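Local atomic coordinates of aldehyde dehydrogenase (Burkholderia cenocepacia, PDB entry 4O6R), a protein that probably oxidises aldehydes to carboxylic acids with NAD(P)+, as other members of the aldehyde dehydrogenase family do, and binds AMP. Residues D21-G26 and T46-D51; S95-H100 and E183-S188; D81-N86 and L190-L195. All blocks are in the same frame, centred on the assembly; numbering follows the deposited sequence.

Interaction 1 (D21-G26 and T46-D51); sequences DAVDRG and TAADVD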
# COMPACT_ATOMS: atom_id res chain seq x y z
N ASP A 21 -36.16 27.33 -1.24
CA ASP A 21 -37.30 26.61 -1.80
C ASP A 21 -36.93 26.04 -3.18
O ASP A 21 -35.98 26.48 -3.81
CB ASP A 21 -38.52 27.52 -1.96
CG ASP A 21 -39.06 28.03 -0.65
OD1 ASP A 21 -38.85 27.40 0.40
OD2 ASP A 21 -39.70 29.08 -0.66
N ALA A 22 -37.68 25.05 -3.63
CA ALA A 22 -37.55 24.52 -5.00
C ALA A 22 -37.97 25.58 -6.03
O ALA A 22 -38.85 26.38 -5.79
CB ALA A 22 -38.38 23.27 -5.16
N VAL A 23 -37.31 25.57 -7.19
CA VAL A 23 -37.65 26.44 -8.32
C VAL A 23 -39.16 26.46 -8.65
O VAL A 23 -39.74 27.53 -8.80
CB VAL A 23 -36.81 26.03 -9.56
CG1 VAL A 23 -37.40 26.52 -10.87
CG2 VAL A 23 -35.39 26.53 -9.39
N ASP A 24 -39.78 25.28 -8.74
CA ASP A 24 -41.23 25.16 -9.04
C ASP A 24 -42.12 25.32 -7.79
O ASP A 24 -43.33 25.25 -7.88
CB ASP A 24 -41.54 23.81 -9.70
CG ASP A 24 -40.87 23.65 -11.07
OD1 ASP A 24 -40.36 24.65 -11.64
OD2 ASP A 24 -40.84 22.51 -11.58
N ARG A 25 -41.50 25.48 -6.62
CA ARG A 25 -42.19 25.72 -5.36
C ARG A 25 -42.99 24.50 -4.89
O ARG A 25 -43.88 24.62 -4.04
CB ARG A 25 -43.06 27.01 -5.45
N GLY A 26 -42.66 23.32 -5.41
CA GLY A 26 -43.30 22.08 -5.01
C GLY A 26 -42.87 21.64 -3.62
O GLY A 26 -41.78 21.99 -3.13
N THR A 46 -36.73 19.30 -8.27
CA THR A 46 -36.89 18.75 -9.62
C THR A 46 -35.61 19.02 -10.39
O THR A 46 -34.62 19.48 -9.81
CB THR A 46 -38.09 19.38 -10.33
OG1 THR A 46 -37.85 20.81 -10.55
CG2 THR A 46 -39.33 19.17 -9.53
N ALA A 47 -35.63 18.74 -11.69
CA ALA A 47 -34.43 18.84 -12.52
C ALA A 47 -33.75 20.20 -12.45
O ALA A 47 -32.53 20.29 -12.34
CB ALA A 47 -34.78 18.50 -13.95
N ALA A 48 -34.54 21.27 -12.47
CA ALA A 48 -33.97 22.62 -12.40
C ALA A 48 -33.18 22.84 -11.11
O ALA A 48 -32.18 23.57 -11.10
CB ALA A 48 -35.06 23.66 -12.54
N ASP A 49 -33.60 22.21 -10.02
CA ASP A 49 -32.91 22.36 -8.74
C ASP A 49 -31.64 21.53 -8.72
O ASP A 49 -30.61 21.98 -8.23
CB ASP A 49 -33.81 21.91 -7.60
CG ASP A 49 -35.09 22.74 -7.51
OD1 ASP A 49 -34.99 23.95 -7.19
OD2 ASP A 49 -36.17 22.16 -7.78
N VAL A 50 -31.72 20.33 -9.27
CA VAL A 50 -30.51 19.55 -9.47
C VAL A 50 -29.49 20.33 -10.30
O VAL A 50 -28.30 20.35 -9.97
CB VAL A 50 -30.81 18.19 -10.12
CG1 VAL A 50 -29.52 17.49 -10.49
CG2 VAL A 50 -31.63 17.35 -9.17
N ASP A 51 -29.94 21.01 -11.35
CA ASP A 51 -29.04 21.86 -12.13
C ASP A 51 -28.36 22.95 -11.30
O ASP A 51 -27.17 23.13 -11.38
CB ASP A 51 -29.75 22.47 -13.34
CG ASP A 51 -30.12 21.43 -14.40
OD1 ASP A 51 -29.62 20.30 -14.30
OD2 ASP A 51 -30.92 21.73 -15.32
O HOH W 1 -33.94 25.94 -5.70
O HOH W 2 -38.60 22.72 -8.57
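Asp49, in the first turn of helix 47-66, meets the turn Ala22-Arg25 with its carboxylate. Its CB leads toward that turn, and chi1 of -61° sets the carboxylate beside the backbone N, with OD2 turned back to Thr46 N. Asp49 CG comes within 3.6 Å of Val23 N. Asp49 OD1 accepts from Val23 N through its syn lone pair, at 2.8 Å and nearly straight (169°), while Val23 CG2 touches the same OD1 at 3.4 Å. A water also donates to OD1 and links it to Asp21 O. Asp49 OD2 takes Thr46 N on its anti lone pair at 3.0 Å and lies 3.6 Å from Ala22 CB. A second water donates to OD2, accepts from Asp24 N and lies 2.9 Å from Thr46 OG1, so the carboxylate is gripped from both segments. Beside these polar bonds, Val23 CG1 lies 4.1 Å from Ala48 CB, an apolar touch. Within the loop, Arg25 N bonds to Ala22 O and closes a type I beta turn. Asp49, three residues after the N-cap Thr46, accepts from Thr46 N, one half of a capping box; the Thr46 side chain makes no capping bond.

Interaction 2 (S95-H100 and E183-S188); sequences SLDTGH and EITPLS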
# COMPACT_ATOMS: atom_id res chain seq x y z
N SER A 95 -35.52 9.25 14.69
CA SER A 95 -36.62 8.38 15.15
C SER A 95 -38.00 8.86 14.70
O SER A 95 -38.84 8.05 14.35
CB SER A 95 -36.61 8.20 16.68
OG SER A 95 -35.47 7.44 17.08
N LEU A 96 -38.23 10.16 14.73
CA LEU A 96 -39.51 10.74 14.35
C LEU A 96 -39.84 10.43 12.89
O LEU A 96 -40.96 10.05 12.56
CB LEU A 96 -39.48 12.24 14.56
CG LEU A 96 -40.79 13.01 14.44
CD1 LEU A 96 -41.74 12.69 15.59
CD2 LEU A 96 -40.52 14.51 14.38
N ASP A 97 -38.82 10.56 12.04
CA ASP A 97 -38.93 10.47 10.59
C ASP A 97 -38.91 9.01 10.10
O ASP A 97 -39.62 8.65 9.17
CB ASP A 97 -37.72 11.23 10.01
CG ASP A 97 -37.89 11.63 8.57
OD1 ASP A 97 -39.00 11.46 8.02
OD2 ASP A 97 -36.90 12.13 8.00
N THR A 98 -38.09 8.18 10.71
CA THR A 98 -37.85 6.84 10.19
C THR A 98 -38.62 5.74 10.90
O THR A 98 -38.84 4.70 10.32
CB THR A 98 -36.39 6.43 10.34
OG1 THR A 98 -36.04 6.42 11.73
CG2 THR A 98 -35.51 7.37 9.58
N GLY A 99 -39.02 5.98 12.15
CA GLY A 99 -39.57 4.95 12.98
C GLY A 99 -38.55 4.13 13.78
O GLY A 99 -38.95 3.26 14.53
N HIS A 100 -37.26 4.37 13.61
CA HIS A 100 -36.28 3.63 14.39
C HIS A 100 -36.53 3.90 15.85
O HIS A 100 -36.73 5.06 16.21
CB HIS A 100 -34.88 4.10 14.09
CG HIS A 100 -34.44 3.90 12.68
ND1 HIS A 100 -33.17 4.22 12.25
CD2 HIS A 100 -35.11 3.47 11.58
CE1 HIS A 100 -33.07 3.99 10.95
NE2 HIS A 100 -34.23 3.52 10.52
N GLU A 183 -36.91 11.14 -0.08
CA GLU A 183 -37.97 12.09 0.24
C GLU A 183 -38.89 11.56 1.33
O GLU A 183 -39.63 12.33 1.91
CB GLU A 183 -38.77 12.49 -1.02
CG GLU A 183 -39.68 11.42 -1.59
CD GLU A 183 -38.99 10.33 -2.39
OE1 GLU A 183 -37.73 10.25 -2.48
OE2 GLU A 183 -39.77 9.54 -2.97
N ILE A 184 -38.83 10.25 1.59
CA ILE A 184 -39.58 9.63 2.69
C ILE A 184 -39.00 10.01 4.06
O ILE A 184 -39.76 10.12 5.04
CB ILE A 184 -39.59 8.07 2.58
CG1 ILE A 184 -40.05 7.59 1.20
CG2 ILE A 184 -40.48 7.45 3.66
CD1 ILE A 184 -41.29 8.27 0.71
N THR A 185 -37.67 10.17 4.13
CA THR A 185 -36.99 10.42 5.40
C THR A 185 -35.86 11.44 5.22
O THR A 185 -34.68 11.09 5.35
CB THR A 185 -36.33 9.12 5.94
OG1 THR A 185 -35.41 8.60 4.96
CG2 THR A 185 -37.37 8.09 6.24
N PRO A 186 -36.20 12.68 4.85
CA PRO A 186 -35.14 13.62 4.46
C PRO A 186 -34.61 14.47 5.61
O PRO A 186 -33.67 15.24 5.43
CB PRO A 186 -35.86 14.55 3.48
CG PRO A 186 -37.25 14.62 4.04
CD PRO A 186 -37.53 13.19 4.46
N LEU A 187 -35.23 14.39 6.77
CA LEU A 187 -35.06 15.46 7.75
C LEU A 187 -33.67 15.51 8.42
O LEU A 187 -33.07 16.59 8.56
CB LEU A 187 -36.17 15.41 8.77
CG LEU A 187 -37.57 15.64 8.19
CD1 LEU A 187 -38.62 15.49 9.25
CD2 LEU A 187 -37.68 17.02 7.55
N SER A 188 -33.12 14.35 8.77
CA SER A 188 -31.82 14.32 9.44
C SER A 188 -30.70 14.78 8.50
O SER A 188 -29.74 15.43 8.94
CB SER A 188 -31.58 12.93 10.06
OG SER A 188 -31.42 11.96 9.04
O HOH W 3 -34.38 11.67 8.82
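The last turn of helix 87-98 comes up against the loop leading into helix 187-199, the two backbones being closest at Asp97 and Thr185, whose CA atoms are 5.5 Å apart. Asp97 carries most of the contact. With CG anti to the backbone N (chi1 -161°), its carboxylate extends from the helix over the backbone of Thr185, with Asp97 CG 3.5 Å from Thr185 CA. Asp97 OD2 accepts from Leu187 N at 3.1 Å (162°), the donor approaching nearly along the C-O axis. Asp97 OD2 also lies 3.4 Å from Leu187 CB, so backbone and side chain of that residue close round it together. A water donates to OD2 and accepts from Ser188 N, extending the grip of the carboxylate to the next backbone N-H. These N-H groups lie in the first turn of helix 187-199, whose N-terminal end would probably stabilise the negative charge. A smaller apolar touch lies alongside: Thr98 and Thr185 cross at about a right angle, their CG2 methyls 3.9 Å apart. Thr98 OG1 faces its own chain, accepting from His100 N in an ST turn and bonding to Glu94 O. Gly99, with positive phi, is the first residue beyond the helix, between Thr98 and His100. Segment 183-188 begins at the AMP-binding Glu183, so the contact lies next to the nucleotide pocket. Around it, strand 27-32 touches Asp97 and Pro186 through Val30, strand 37-43 covers Leu187 through Ile39 and Thr40, and helix 159-172 packs on Thr98 and Thr185 through Pro159.

Interaction 3 (D81-N86 and L190-L195); sequences DAIEAN and LRIVEL
Ile192 CD1 lies against the CG1-CD1 end of Ile83 in the tightly packed part of this contact, 3.8 Å from Ile83 CD1, the two chains crossing at a slant. With CG1 anti to the carbonyl carbon in each, the terminal methyls are brought together. Leu195 continues the apolar patch: its CD1 branch lies 4.2 Å from Ile83 CG1, and its CD2 branch faces Ala82 CB at 4.4 Å. The helix segments 81-85 and 190-195 run 10.6 Å apart at an angle of 124°, so the side chains bridge a fairly wide gap. Toward the partly exposed side the contact becomes polar and looser. Asn86 is fixed by its own helix, ND2 giving a hydrogen bond to Ala82 O at 2.8 Å, while Leu195 CD2 approaches ND2 from across the contact. Asn86 OD1 accepts a weak bond from Arg191 NH2, at 3.2 Å and bent to 137°, reaching the edge of the guanidinium with the amide plane turned 85° to it. Arg191 NH1 forms salt bridges to Glu194 OE1, 2.8 Å away, and to Glu198; Leu195 CD2 lies over the rim of one guanidinium face. Beyond the isoleucines, helix 102-123 packs on Ile83 through Val110, Ala114 and Phe117, and helix 159-172 meets Ile192 through Leu160 and Thr163, while helix 87-98 touches both Ile83 and Arg191 through Leu90.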
# COMPACT_ATOMS: atom_id res chain seq x y z
N ASP A 81 -17.58 15.85 15.65
CA ASP A 81 -17.77 16.37 17.01
C ASP A 81 -19.12 17.04 17.15
O ASP A 81 -19.78 16.87 18.17
CB ASP A 81 -16.69 17.38 17.38
CG ASP A 81 -15.34 16.73 17.66
OD1 ASP A 81 -15.29 15.50 17.95
OD2 ASP A 81 -14.34 17.46 17.64
N ALA A 82 -19.51 17.82 16.16
CA ALA A 82 -20.80 18.54 16.21
C ALA A 82 -22.00 17.57 16.25
O ALA A 82 -23.00 17.78 16.94
CB ALA A 82 -20.92 19.48 15.02
N ILE A 83 -21.89 16.49 15.48
CA ILE A 83 -22.90 15.44 15.51
C ILE A 83 -23.03 14.88 16.92
O ILE A 83 -24.14 14.83 17.49
CB ILE A 83 -22.58 14.33 14.49
CG1 ILE A 83 -22.77 14.86 13.07
CG2 ILE A 83 -23.44 13.09 14.74
CD1 ILE A 83 -22.11 14.00 11.99
N GLU A 84 -21.90 14.52 17.51
CA GLU A 84 -21.91 14.01 18.88
C GLU A 84 -22.48 15.02 19.87
O GLU A 84 -23.25 14.64 20.76
CB GLU A 84 -20.54 13.52 19.31
CG GLU A 84 -20.20 12.21 18.60
CD GLU A 84 -18.76 11.73 18.78
OE1 GLU A 84 -17.91 12.48 19.31
OE2 GLU A 84 -18.46 10.60 18.32
N ALA A 85 -22.12 16.30 19.73
CA ALA A 85 -22.69 17.37 20.58
C ALA A 85 -24.20 17.51 20.42
O ALA A 85 -24.86 18.06 21.30
CB ALA A 85 -22.02 18.70 20.30
N ASN A 86 -24.73 17.05 19.31
CA ASN A 86 -26.16 17.10 19.01
C ASN A 86 -26.83 15.74 19.02
O ASN A 86 -27.87 15.57 18.39
CB ASN A 86 -26.36 17.78 17.65
CG ASN A 86 -26.12 19.27 17.70
OD1 ASN A 86 -26.99 20.01 18.15
ND2 ASN A 86 -24.93 19.71 17.32
N LEU A 190 -30.95 17.12 6.17
CA LEU A 190 -31.01 18.57 6.18
C LEU A 190 -30.35 19.14 7.46
O LEU A 190 -29.72 20.18 7.42
CB LEU A 190 -32.47 19.01 6.03
CG LEU A 190 -33.12 18.61 4.70
CD1 LEU A 190 -34.51 19.19 4.61
CD2 LEU A 190 -32.31 19.14 3.53
N ARG A 191 -30.49 18.46 8.60
CA ARG A 191 -29.78 18.88 9.81
C ARG A 191 -28.27 18.68 9.69
O ARG A 191 -27.50 19.53 10.13
CB ARG A 191 -30.32 18.16 11.05
CG ARG A 191 -29.70 18.55 12.39
CD ARG A 191 -29.77 20.04 12.68
NE ARG A 191 -29.17 20.37 13.98
CZ ARG A 191 -28.44 21.45 14.26
NH1 ARG A 191 -28.20 22.38 13.34
NH2 ARG A 191 -27.94 21.60 15.49
N ILE A 192 -27.85 17.56 9.09
CA ILE A 192 -26.43 17.32 8.85
C ILE A 192 -25.82 18.46 8.02
O ILE A 192 -24.76 18.96 8.37
CB ILE A 192 -26.20 15.96 8.17
CG1 ILE A 192 -26.44 14.84 9.16
CG2 ILE A 192 -24.80 15.83 7.57
CD1 ILE A 192 -25.47 14.84 10.34
N VAL A 193 -26.46 18.85 6.93
CA VAL A 193 -25.83 19.86 6.08
C VAL A 193 -25.83 21.21 6.77
O VAL A 193 -24.93 22.02 6.52
CB VAL A 193 -26.41 19.91 4.65
CG1 VAL A 193 -27.78 20.57 4.64
CG2 VAL A 193 -25.46 20.65 3.72
N GLU A 194 -26.82 21.45 7.62
CA GLU A 194 -26.82 22.64 8.47
C GLU A 194 -25.60 22.64 9.40
O GLU A 194 -24.92 23.67 9.54
CB GLU A 194 -28.12 22.73 9.30
CG GLU A 194 -28.27 24.08 9.98
CD GLU A 194 -29.53 24.20 10.77
OE1 GLU A 194 -30.02 23.18 11.32
OE2 GLU A 194 -30.03 25.34 10.82
N LEU A 195 -25.30 21.49 10.01
CA LEU A 195 -24.10 21.38 10.85
C LEU A 195 -22.84 21.58 10.03
O LEU A 195 -21.92 22.24 10.49
CB LEU A 195 -24.01 20.04 11.60
CG LEU A 195 -25.10 19.81 12.65
CD1 LEU A 195 -25.08 18.39 13.21
CD2 LEU A 195 -24.96 20.81 13.76

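How the interactions relate
Interactions 2 and 3 share helix 187-199: interaction 2 holds its start and interaction 3 its middle, with centres 15 Å apart. Their other halves lie on the consecutive helices 87-98 and 69-85, so interaction 2 is nested in the loop that interaction 3 closes. Interaction 1 stands apart, its centre 22 Å from that of interaction 2 and 25 Å from that of interaction 3. Of the three, interaction 2 contains an AMP-binding residue, Glu183, and its Ile184 side chain lies about 7 Å from the nucleotide. The side chain of Thr46 (interaction 1) is about 12 Å from AMP, and that of Ile192 (interaction 3) about 11 Å from that of Val154, also AMP-binding.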